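Local coordinates for nigritoxine (Vibrio nigripulchritudo, PDB 5M41), which acts as a bacterial toxin against arthropods, namely crustaceans and insects, at residues Tyr580-His585 / Leu607-Gly612; Thr635-Phe640 / Pro646-Phe651; Gln668-Val673 / Asn720-Leu725. One frame throughout, in Å; residues are numbered along the deposited sequence.

Interaction 1. Residues Tyr580-His585 / Leu607-Gly612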
loop_
_atom_site.group_PDB
_atom_site.type_symbol
_atom_site.label_atom_id
_atom_site.label_comp_id
_atom_site.label_asym_id
_atom_site.label_seq_id
_atom_site.Cartn_x
_atom_site.Cartn_y
_atom_site.Cartn_z
ATOM N N TYR A 580 -11.325 9.326 -20.125
ATOM C CA TYR A 580 -12.079 8.069 -20.224
ATOM C C TYR A 580 -13.385 8.225 -21.001
ATOM O O TYR A 580 -14.275 7.380 -20.901
ATOM C CB TYR A 580 -12.392 7.545 -18.813
ATOM C CG TYR A 580 -11.157 7.141 -18.032
ATOM C CD1 TYR A 580 -10.624 5.855 -18.137
ATOM C CD2 TYR A 580 -10.534 8.040 -17.183
ATOM C CE1 TYR A 580 -9.489 5.485 -17.411
ATOM C CE2 TYR A 580 -9.417 7.682 -16.444
ATOM C CZ TYR A 580 -8.891 6.418 -16.573
ATOM O OH TYR A 580 -7.789 6.107 -15.830
ATOM N N SER A 581 -13.534 9.338 -21.712
ATOM C CA SER A 581 -14.734 9.588 -22.505
ATOM C C SER A 581 -14.698 8.856 -23.832
ATOM O O SER A 581 -13.716 8.987 -24.588
ATOM C CB SER A 581 -14.868 11.076 -22.798
ATOM O OG SER A 581 -15.928 11.285 -23.708
ATOM N N PHE A 582 -15.783 8.126 -24.129
ATOM C CA PHE A 582 -15.955 7.409 -25.407
ATOM C C PHE A 582 -17.198 7.887 -26.143
ATOM O O PHE A 582 -17.727 7.193 -27.044
ATOM C CB PHE A 582 -15.986 5.887 -25.193
ATOM C CG PHE A 582 -14.688 5.343 -24.666
ATOM C CD1 PHE A 582 -13.648 5.027 -25.540
ATOM C CD2 PHE A 582 -14.481 5.207 -23.295
ATOM C CE1 PHE A 582 -12.425 4.577 -25.052
ATOM C CE2 PHE A 582 -13.257 4.759 -22.794
ATOM C CZ PHE A 582 -12.232 4.443 -23.678
ATOM N N VAL A 583 -17.641 9.090 -25.768
ATOM C CA VAL A 583 -18.815 9.733 -26.367
ATOM C C VAL A 583 -18.536 11.198 -26.689
ATOM O O VAL A 583 -17.566 11.783 -26.209
ATOM C CB VAL A 583 -20.065 9.668 -25.440
ATOM C CG1 VAL A 583 -20.509 8.220 -25.214
ATOM C CG2 VAL A 583 -19.808 10.379 -24.108
ATOM N N HIS A 584 -19.408 11.778 -27.505
ATOM C CA HIS A 584 -19.446 13.216 -27.734
ATOM C C HIS A 584 -20.817 13.504 -28.256
ATOM O O HIS A 584 -21.572 12.559 -28.570
ATOM C CB HIS A 584 -18.350 13.669 -28.705
ATOM C CG HIS A 584 -18.388 12.969 -30.044
ATOM N ND1 HIS A 584 -19.248 13.324 -31.029
ATOM C CD2 HIS A 584 -17.633 11.920 -30.546
ATOM C CE1 HIS A 584 -19.052 12.537 -32.098
ATOM N NE2 HIS A 584 -18.067 11.675 -31.804
ATOM N N HIS A 585 -21.190 14.783 -28.312
ATOM C CA HIS A 585 -22.419 15.162 -28.991
ATOM C C HIS A 585 -22.147 16.073 -30.155
ATOM O O HIS A 585 -21.088 16.681 -30.238
ATOM C CB HIS A 585 -23.473 15.740 -28.050
ATOM C CG HIS A 585 -23.046 16.994 -27.318
ATOM N ND1 HIS A 585 -23.355 18.234 -27.756
ATOM C CD2 HIS A 585 -22.367 17.162 -26.105
ATOM C CE1 HIS A 585 -22.885 19.146 -26.881
ATOM N NE2 HIS A 585 -22.274 18.485 -25.874
ATOM N N LEU A 607 -14.995 -0.341 -27.737
ATOM C CA LEU A 607 -14.794 -1.794 -27.861
ATOM C C LEU A 607 -13.350 -2.180 -27.525
ATOM O O LEU A 607 -13.119 -3.098 -26.721
ATOM C CB LEU A 607 -15.184 -2.320 -29.267
ATOM C CG LEU A 607 -14.908 -3.801 -29.576
ATOM C CD1 LEU A 607 -15.600 -4.727 -28.567
ATOM C CD2 LEU A 607 -15.271 -4.176 -31.018
ATOM N N THR A 608 -12.395 -1.475 -28.127
ATOM C CA THR A 608 -10.978 -1.787 -27.956
ATOM C C THR A 608 -10.589 -1.576 -26.513
ATOM O O THR A 608 -9.956 -2.447 -25.902
ATOM C CB THR A 608 -10.068 -0.951 -28.884
ATOM O OG1 THR A 608 -10.372 -1.274 -30.247
ATOM C CG2 THR A 608 -8.591 -1.280 -28.638
ATOM N N TYR A 609 -10.978 -0.435 -25.959
ATOM C CA TYR A 609 -10.593 -0.154 -24.575
ATOM C C TYR A 609 -11.145 -1.216 -23.625
ATOM O O TYR A 609 -10.402 -1.756 -22.814
ATOM C CB TYR A 609 -10.955 1.270 -24.134
ATOM C CG TYR A 609 -10.623 1.530 -22.679
ATOM C CD1 TYR A 609 -9.317 1.839 -22.280
ATOM C CD2 TYR A 609 -11.606 1.434 -21.695
ATOM C CE1 TYR A 609 -9.006 2.059 -20.945
ATOM C CE2 TYR A 609 -11.311 1.652 -20.353
ATOM C CZ TYR A 609 -10.009 1.970 -19.985
ATOM O OH TYR A 609 -9.710 2.190 -18.648
ATOM N N ILE A 610 -12.425 -1.536 -23.751
ATOM C CA ILE A 610 -13.067 -2.469 -22.840
ATOM C C ILE A 610 -12.482 -3.888 -22.977
ATOM O O ILE A 610 -12.193 -4.541 -21.956
ATOM C CB ILE A 610 -14.607 -2.433 -22.989
ATOM C CG1 ILE A 610 -15.144 -1.077 -22.506
ATOM C CG2 ILE A 610 -15.288 -3.574 -22.214
ATOM C CD1 ILE A 610 -14.928 -0.777 -21.024
ATOM N N GLU A 611 -12.271 -4.350 -24.211
ATOM C CA GLU A 611 -11.624 -5.646 -24.439
ATOM C C GLU A 611 -10.234 -5.679 -23.802
ATOM O O GLU A 611 -9.839 -6.683 -23.232
ATOM C CB GLU A 611 -11.568 -5.993 -25.928
ATOM C CG GLU A 611 -12.948 -6.218 -26.538
ATOM C CD GLU A 611 -13.646 -7.441 -25.961
ATOM O OE1 GLU A 611 -13.035 -8.516 -25.974
ATOM O OE2 GLU A 611 -14.800 -7.341 -25.501
ATOM N N GLY A 612 -9.520 -4.560 -23.856
ATOM C CA GLY A 612 -8.232 -4.452 -23.194
ATOM C C GLY A 612 -8.368 -4.557 -21.685
ATOM O O GLY A 612 -7.672 -5.356 -21.044
#
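Y609 meets F582 and Y580 in a buried aromatic cluster, where helix 603-614 packs on the loop that leads into strand 583-589 of a six-stranded antiparallel sheet. Y609 gives up the most surface and touches both partners, F582 against the CB-CG root of Y609 and Y580 at the Y609 hydroxyl. The far end of the F582 ring does the touching: its CZ lies 3.5 Å from Y609 CB and also 3.5 Å from Y609 CG. Next to it, F582 CE2 comes within 3.9 Å of Y609 CD2. The two side chains run at about a right angle, yet their ring planes are inclined by only 32° with centroids 5.3 Å apart, an oblique pairing. On the helix, Y609 CG stands anti to the backbone N (chi1 177°), which sends the ring out toward the loop; F582 CG is instead anti to its carbonyl carbon (chi1 -64°), and this brings the CZ end of the ring to Y609 CB. No hydrogen bond links the two segments, so the contact rests on carbon packing and the placing of one hydroxyl. The polar end of Y609 is satisfied by E625, whose OE2 is hydrogen-bonded to the phenol oxygen, while F618 brings another ring against Y609. Helix 625-632 fills in around the cluster, L629 touching both tyrosines and W628 touching F582, and A690 of helix 688-704 reaches both tyrosines as well. The backbone of F582 is hydrogen-bonded to that of E602, the residue between strand 594-601 and helix 603-614. At its phenol end, Y609 OH lies at the edge of the Y580 ring, close to its plane, 3.5 Å from Y580 CE1.

Interaction 2. Residues Thr635-Phe640 / Pro646-Phe651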
loop_
_atom_site.group_PDB
_atom_site.type_symbol
_atom_site.label_atom_id
_atom_site.label_comp_id
_atom_site.label_asym_id
_atom_site.label_seq_id
_atom_site.Cartn_x
_atom_site.Cartn_y
_atom_site.Cartn_z
ATOM N N THR A 635 -7.202 9.406 -32.768
ATOM C CA THR A 635 -7.415 8.222 -33.588
ATOM C C THR A 635 -8.847 8.151 -34.125
ATOM O O THR A 635 -9.811 8.296 -33.377
ATOM C CB THR A 635 -7.064 6.947 -32.779
ATOM O OG1 THR A 635 -5.788 7.123 -32.144
ATOM C CG2 THR A 635 -7.032 5.687 -33.684
ATOM N N LYS A 636 -8.977 7.923 -35.430
ATOM C CA LYS A 636 -10.285 7.788 -36.072
ATOM C C LYS A 636 -10.937 6.427 -35.780
ATOM O O LYS A 636 -10.255 5.458 -35.421
ATOM C CB LYS A 636 -10.171 7.991 -37.593
ATOM C CG LYS A 636 -9.746 9.389 -38.060
ATOM C CD LYS A 636 -9.086 9.260 -39.438
ATOM C CE LYS A 636 -9.562 10.300 -40.442
ATOM N NZ LYS A 636 -9.105 11.675 -40.097
ATOM N N LYS A 637 -12.254 6.362 -35.966
ATOM C CA LYS A 637 -13.070 5.201 -35.560
ATOM C C LYS A 637 -12.591 3.852 -36.115
ATOM O O LYS A 637 -12.607 2.841 -35.412
ATOM C CB LYS A 637 -14.548 5.436 -35.888
ATOM C CG LYS A 637 -14.804 5.743 -37.359
ATOM C CD LYS A 637 -16.243 6.143 -37.649
ATOM C CE LYS A 637 -16.432 6.410 -39.147
ATOM N NZ LYS A 637 -17.821 6.853 -39.405
ATOM N N ASN A 638 -12.128 3.832 -37.356
ATOM C CA ASN A 638 -11.702 2.569 -37.949
ATOM C C ASN A 638 -10.195 2.313 -37.857
ATOM O O ASN A 638 -9.674 1.411 -38.498
ATOM C CB ASN A 638 -12.247 2.442 -39.371
ATOM C CG ASN A 638 -13.773 2.534 -39.413
ATOM O OD1 ASN A 638 -14.468 2.045 -38.506
ATOM N ND2 ASN A 638 -14.303 3.165 -40.460
ATOM N N ASP A 639 -9.512 3.077 -37.011
ATOM C CA ASP A 639 -8.056 2.953 -36.858
ATOM C C ASP A 639 -7.603 2.424 -35.491
ATOM O O ASP A 639 -6.416 2.530 -35.151
ATOM C CB ASP A 639 -7.369 4.295 -37.135
ATOM C CG ASP A 639 -7.417 4.708 -38.616
ATOM O OD1 ASP A 639 -7.532 3.848 -39.511
ATOM O OD2 ASP A 639 -7.324 5.916 -38.878
ATOM N N PHE A 640 -8.528 1.861 -34.713
ATOM C CA PHE A 640 -8.177 1.186 -33.447
ATOM C C PHE A 640 -7.846 -0.285 -33.704
ATOM O O PHE A 640 -8.189 -0.811 -34.759
ATOM C CB PHE A 640 -9.318 1.305 -32.430
ATOM C CG PHE A 640 -9.552 2.710 -31.957
ATOM C CD1 PHE A 640 -8.855 3.216 -30.866
ATOM C CD2 PHE A 640 -10.471 3.528 -32.604
ATOM C CE1 PHE A 640 -9.065 4.515 -30.431
ATOM C CE2 PHE A 640 -10.696 4.835 -32.171
ATOM C CZ PHE A 640 -9.982 5.333 -31.089
ATOM N N PRO A 646 -18.983 -1.628 -37.548
ATOM C CA PRO A 646 -18.927 -0.897 -38.830
ATOM C C PRO A 646 -19.070 0.630 -38.718
ATOM O O PRO A 646 -18.680 1.335 -39.632
ATOM C CB PRO A 646 -20.098 -1.490 -39.617
ATOM C CG PRO A 646 -20.287 -2.869 -39.031
ATOM C CD PRO A 646 -20.026 -2.676 -37.560
ATOM N N ASP A 647 -19.624 1.140 -37.618
ATOM C CA ASP A 647 -19.811 2.593 -37.473
ATOM C C ASP A 647 -19.995 2.952 -36.006
ATOM O O ASP A 647 -20.181 2.072 -35.164
ATOM C CB ASP A 647 -21.048 3.058 -38.271
ATOM C CG ASP A 647 -20.965 4.533 -38.718
ATOM O OD1 ASP A 647 -20.028 5.270 -38.317
ATOM O OD2 ASP A 647 -21.850 4.958 -39.503
ATOM N N ASN A 648 -19.943 4.247 -35.714
ATOM C CA ASN A 648 -20.338 4.781 -34.428
ATOM C C ASN A 648 -21.820 4.635 -34.241
ATOM O O ASN A 648 -22.547 4.459 -35.198
ATOM C CB ASN A 648 -19.944 6.262 -34.314
ATOM C CG ASN A 648 -18.445 6.441 -34.177
ATOM O OD1 ASN A 648 -17.726 5.501 -33.816
ATOM N ND2 ASN A 648 -17.961 7.640 -34.468
ATOM N N ILE A 649 -22.241 4.741 -32.990
ATOM C CA ILE A 649 -23.590 4.466 -32.535
ATOM C C ILE A 649 -24.198 5.796 -32.069
ATOM O O ILE A 649 -23.526 6.572 -31.416
ATOM C CB ILE A 649 -23.509 3.462 -31.356
ATOM C CG1 ILE A 649 -23.368 2.032 -31.902
ATOM C CG2 ILE A 649 -24.695 3.592 -30.426
ATOM C CD1 ILE A 649 -22.901 0.989 -30.902
ATOM N N HIS A 650 -25.457 6.051 -32.413
ATOM C CA HIS A 650 -26.083 7.355 -32.151
ATOM C C HIS A 650 -27.335 7.263 -31.328
ATOM O O HIS A 650 -28.153 6.358 -31.517
ATOM C CB HIS A 650 -26.375 8.080 -33.475
ATOM C CG HIS A 650 -25.189 8.127 -34.421
ATOM N ND1 HIS A 650 -24.102 8.893 -34.185
ATOM C CD2 HIS A 650 -24.940 7.447 -35.622
ATOM C CE1 HIS A 650 -23.199 8.714 -35.184
ATOM N NE2 HIS A 650 -23.721 7.842 -36.064
ATOM N N PHE A 651 -27.486 8.205 -30.403
ATOM C CA PHE A 651 -28.689 8.353 -29.595
ATOM C C PHE A 651 -29.202 9.776 -29.786
ATOM O O PHE A 651 -28.412 10.704 -29.964
ATOM C CB PHE A 651 -28.366 8.224 -28.109
ATOM C CG PHE A 651 -27.873 6.866 -27.677
ATOM C CD1 PHE A 651 -28.724 5.990 -27.008
ATOM C CD2 PHE A 651 -26.536 6.515 -27.819
ATOM C CE1 PHE A 651 -28.267 4.759 -26.553
ATOM C CE2 PHE A 651 -26.065 5.288 -27.360
ATOM C CZ PHE A 651 -26.937 4.411 -26.727
#
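D647 OD1 is gripped by two N-H groups: the ammonium of K637 across the contact, with NZ at 2.9 Å in a salt bridge, and the backbone N of N648, at 2.8 Å. The bonds lie in a surface connection in which the loop after helix 625-632 turns back to enter strand 649-652, the fifth strand in order across a six-stranded antiparallel sheet. K637 NZ comes in on the syn side of the carboxylate but 34° out of its plane; N648 N reaches the same oxygen from the other face, through a bent bond with an N-H...O angle of 137°. Donors on both faces should limit how far the carboxylate can rotate, and the lysine charge probably steadies the negative charge there. K637 starts with its CG wedged between backbone N and carbonyl carbon (chi1 57°), then runs fully extended, and this carries NZ over to the aspartate. On its way the chain crosses the N648 amide: K637 CB lies 3.8 Å from N648 OD1, and K637 CD lies 3.9 Å from N648 ND2. The contact is therefore partly electrostatic and partly a lysine stem resting against an amide. A smaller share comes from N638 and P646. Beyond the two segments, S603 holds the returning chain, its OG hydrogen-bonded to D647 O and its N weakly to N648 OD1, while N604 ND2 is hydrogen-bonded to K637 O. The start of helix 603-614 thus grips both sides of the connection. Within the loop, D639 N is bonded to K636 O at 3.0 Å, and T635 CG2 sits 3.8 Å above the F640 ring, over its centre, with K637 O at that ring's edge.

Interaction 3. Residues Gln668-Val673 / Asn720-Leu725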
loop_
_atom_site.group_PDB
_atom_site.type_symbol
_atom_site.label_atom_id
_atom_site.label_comp_id
_atom_site.label_asym_id
_atom_site.label_seq_id
_atom_site.Cartn_x
_atom_site.Cartn_y
_atom_site.Cartn_z
ATOM N N GLN A 668 -29.565 5.497 -20.820
ATOM C CA GLN A 668 -29.638 4.995 -19.443
ATOM C C GLN A 668 -29.552 3.456 -19.351
ATOM O O GLN A 668 -28.816 2.929 -18.511
ATOM C CB GLN A 668 -30.906 5.486 -18.747
ATOM C CG GLN A 668 -30.776 5.427 -17.235
ATOM C CD GLN A 668 -32.071 5.731 -16.516
ATOM O OE1 GLN A 668 -32.098 6.588 -15.631
ATOM N NE2 GLN A 668 -33.152 5.030 -16.882
ATOM N N ASP A 669 -30.284 2.736 -20.206
ATOM C CA ASP A 669 -30.166 1.268 -20.214
ATOM C C ASP A 669 -28.708 0.867 -20.439
ATOM O O ASP A 669 -28.197 -0.027 -19.764
ATOM C CB ASP A 669 -31.004 0.636 -21.318
ATOM C CG ASP A 669 -32.506 0.785 -21.109
ATOM O OD1 ASP A 669 -32.978 1.019 -19.970
ATOM O OD2 ASP A 669 -33.208 0.670 -22.135
ATOM N N PHE A 670 -28.055 1.536 -21.393
ATOM C CA PHE A 670 -26.662 1.272 -21.753
ATOM C C PHE A 670 -25.744 1.511 -20.568
ATOM O O PHE A 670 -24.938 0.647 -20.188
ATOM C CB PHE A 670 -26.231 2.142 -22.957
ATOM C CG PHE A 670 -24.810 1.917 -23.389
ATOM C CD1 PHE A 670 -24.462 0.779 -24.108
ATOM C CD2 PHE A 670 -23.823 2.857 -23.107
ATOM C CE1 PHE A 670 -23.154 0.564 -24.518
ATOM C CE2 PHE A 670 -22.508 2.654 -23.515
ATOM C CZ PHE A 670 -22.174 1.501 -24.216
ATOM N N ILE A 671 -25.919 2.670 -19.951
ATOM C CA ILE A 671 -25.085 3.077 -18.826
ATOM C C ILE A 671 -25.257 2.124 -17.645
ATOM O O ILE A 671 -24.269 1.694 -17.032
ATOM C CB ILE A 671 -25.358 4.554 -18.440
ATOM C CG1 ILE A 671 -24.771 5.497 -19.511
ATOM C CG2 ILE A 671 -24.817 4.880 -17.048
ATOM C CD1 ILE A 671 -25.017 6.981 -19.242
ATOM N N THR A 672 -26.504 1.766 -17.343
ATOM C CA THR A 672 -26.782 0.841 -16.225
ATOM C C THR A 672 -26.004 -0.472 -16.393
ATOM O O THR A 672 -25.362 -0.934 -15.472
ATOM C CB THR A 672 -28.287 0.557 -16.099
ATOM O OG1 THR A 672 -28.977 1.795 -15.871
ATOM C CG2 THR A 672 -28.582 -0.424 -14.936
ATOM N N VAL A 673 -26.029 -1.054 -17.584
ATOM C CA VAL A 673 -25.307 -2.303 -17.804
ATOM C C VAL A 673 -23.788 -2.068 -17.734
ATOM O O VAL A 673 -23.063 -2.797 -17.044
ATOM C CB VAL A 673 -25.780 -3.016 -19.094
ATOM C CG1 VAL A 673 -24.865 -4.174 -19.463
ATOM C CG2 VAL A 673 -27.195 -3.559 -18.885
ATOM N N ASN A 720 -28.105 -2.852 -34.861
ATOM C CA ASN A 720 -27.156 -3.934 -35.078
ATOM C C ASN A 720 -25.782 -3.637 -34.498
ATOM O O ASN A 720 -25.134 -4.538 -33.947
ATOM C CB ASN A 720 -27.074 -4.311 -36.568
ATOM C CG ASN A 720 -28.335 -5.020 -37.047
ATOM O OD1 ASN A 720 -29.221 -5.319 -36.238
ATOM N ND2 ASN A 720 -28.427 -5.294 -38.360
ATOM N N TYR A 721 -25.356 -2.383 -34.595
ATOM C CA TYR A 721 -24.047 -1.981 -34.079
ATOM C C TYR A 721 -24.017 -2.150 -32.569
ATOM O O TYR A 721 -23.065 -2.724 -32.031
ATOM C CB TYR A 721 -23.678 -0.543 -34.478
ATOM C CG TYR A 721 -23.727 -0.247 -35.976
ATOM C CD1 TYR A 721 -23.427 -1.235 -36.927
ATOM C CD2 TYR A 721 -24.064 1.029 -36.431
ATOM C CE1 TYR A 721 -23.477 -0.955 -38.293
ATOM C CE2 TYR A 721 -24.115 1.326 -37.791
ATOM C CZ TYR A 721 -23.819 0.334 -38.714
ATOM O OH TYR A 721 -23.886 0.633 -40.055
ATOM N N MET A 722 -25.083 -1.696 -31.904
ATOM C CA MET A 722 -25.222 -1.825 -30.444
ATOM C C MET A 722 -25.258 -3.291 -29.964
ATOM O O MET A 722 -24.528 -3.661 -29.046
ATOM C CB MET A 722 -26.445 -1.046 -29.937
ATOM C CG MET A 722 -26.644 -1.124 -28.424
ATOM S SD MET A 722 -25.203 -0.576 -27.454
ATOM C CE MET A 722 -25.550 1.183 -27.403
ATOM N N THR A 723 -26.081 -4.133 -30.602
ATOM C CA THR A 723 -26.187 -5.544 -30.194
ATOM C C THR A 723 -24.874 -6.284 -30.447
ATOM O O THR A 723 -24.488 -7.168 -29.663
ATOM C CB THR A 723 -27.329 -6.300 -30.929
ATOM O OG1 THR A 723 -27.117 -6.224 -32.339
ATOM C CG2 THR A 723 -28.715 -5.726 -30.587
ATOM N N GLN A 724 -24.194 -5.943 -31.546
ATOM C CA GLN A 724 -22.883 -6.548 -31.854
ATOM C C GLN A 724 -21.873 -6.172 -30.769
ATOM O O GLN A 724 -21.193 -7.030 -30.195
ATOM C CB GLN A 724 -22.368 -6.111 -33.242
ATOM C CG GLN A 724 -21.107 -6.856 -33.680
ATOM C CD GLN A 724 -20.367 -6.184 -34.844
ATOM O OE1 GLN A 724 -20.844 -5.205 -35.425
ATOM N NE2 GLN A 724 -19.179 -6.701 -35.168
ATOM N N LEU A 725 -21.804 -4.879 -30.478
ATOM C CA LEU A 725 -20.895 -4.344 -29.457
ATOM C C LEU A 725 -21.090 -5.005 -28.096
ATOM O O LEU A 725 -20.131 -5.499 -27.496
ATOM C CB LEU A 725 -21.085 -2.831 -29.303
ATOM C CG LEU A 725 -20.329 -2.146 -28.153
ATOM C CD1 LEU A 725 -18.821 -2.198 -28.383
ATOM C CD2 LEU A 725 -20.767 -0.694 -28.074
#
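A Met-aromatic contact joins helices 667-676 and 719-731 in a buried contact near the C-terminal end of the chain, with F670 of one facing M722 of the other. The end of the methionine does the work. Its CE lies 3.5 Å from F670 CD1, and its SD is 3.7 Å from the same carbon and 3.8 Å from F670 CE1. The sulfur stands 4.6 Å from the ring centroid and 59° off the ring normal, so the thioether comes in obliquely. Both residues hold CG anti to the backbone N, on CB bonds that point toward the other helix; M722 then bends twice (chi2 56°, chi3 86°), which lays its thioether along the CD1-CE1 side of the phenylalanine. One turn on, L725 CD2 makes a looser approach to F670 CE1, at 4.5 Å. The two segments meet here through apolar side chains alone, without a hydrogen bond between them. Around the pair, M698 of helix 688-704 also touches F670, while D669 and T672 of helix 667-676 contact helix 739-751. M722 and L725 both rest on strand 649-652 of the six-stranded sheet.

Interactions 1, 2 and 3 follow one another along the chain, and each touches the others; interactions 1 and 2 both reach the six-stranded antiparallel sheet, whose strand 649-652 also receives side chains of interaction 3. Interactions 1 and 2, with centres about 10 Å apart, touch where T608 OG1 lies 3.5 Å from F640 CB. Interaction 1 meets interaction 3, about 13 Å away between centres, through L607 CB and L725 CD1, 3.7 Å apart. Between interactions 2 and 3, whose centres are about 15 Å apart, F651 CZ comes within 3.6 Å of M722 CE. None of the three includes a ligand of the magnesium ion, which is bound much earlier in the chain by V189, E192 and D195.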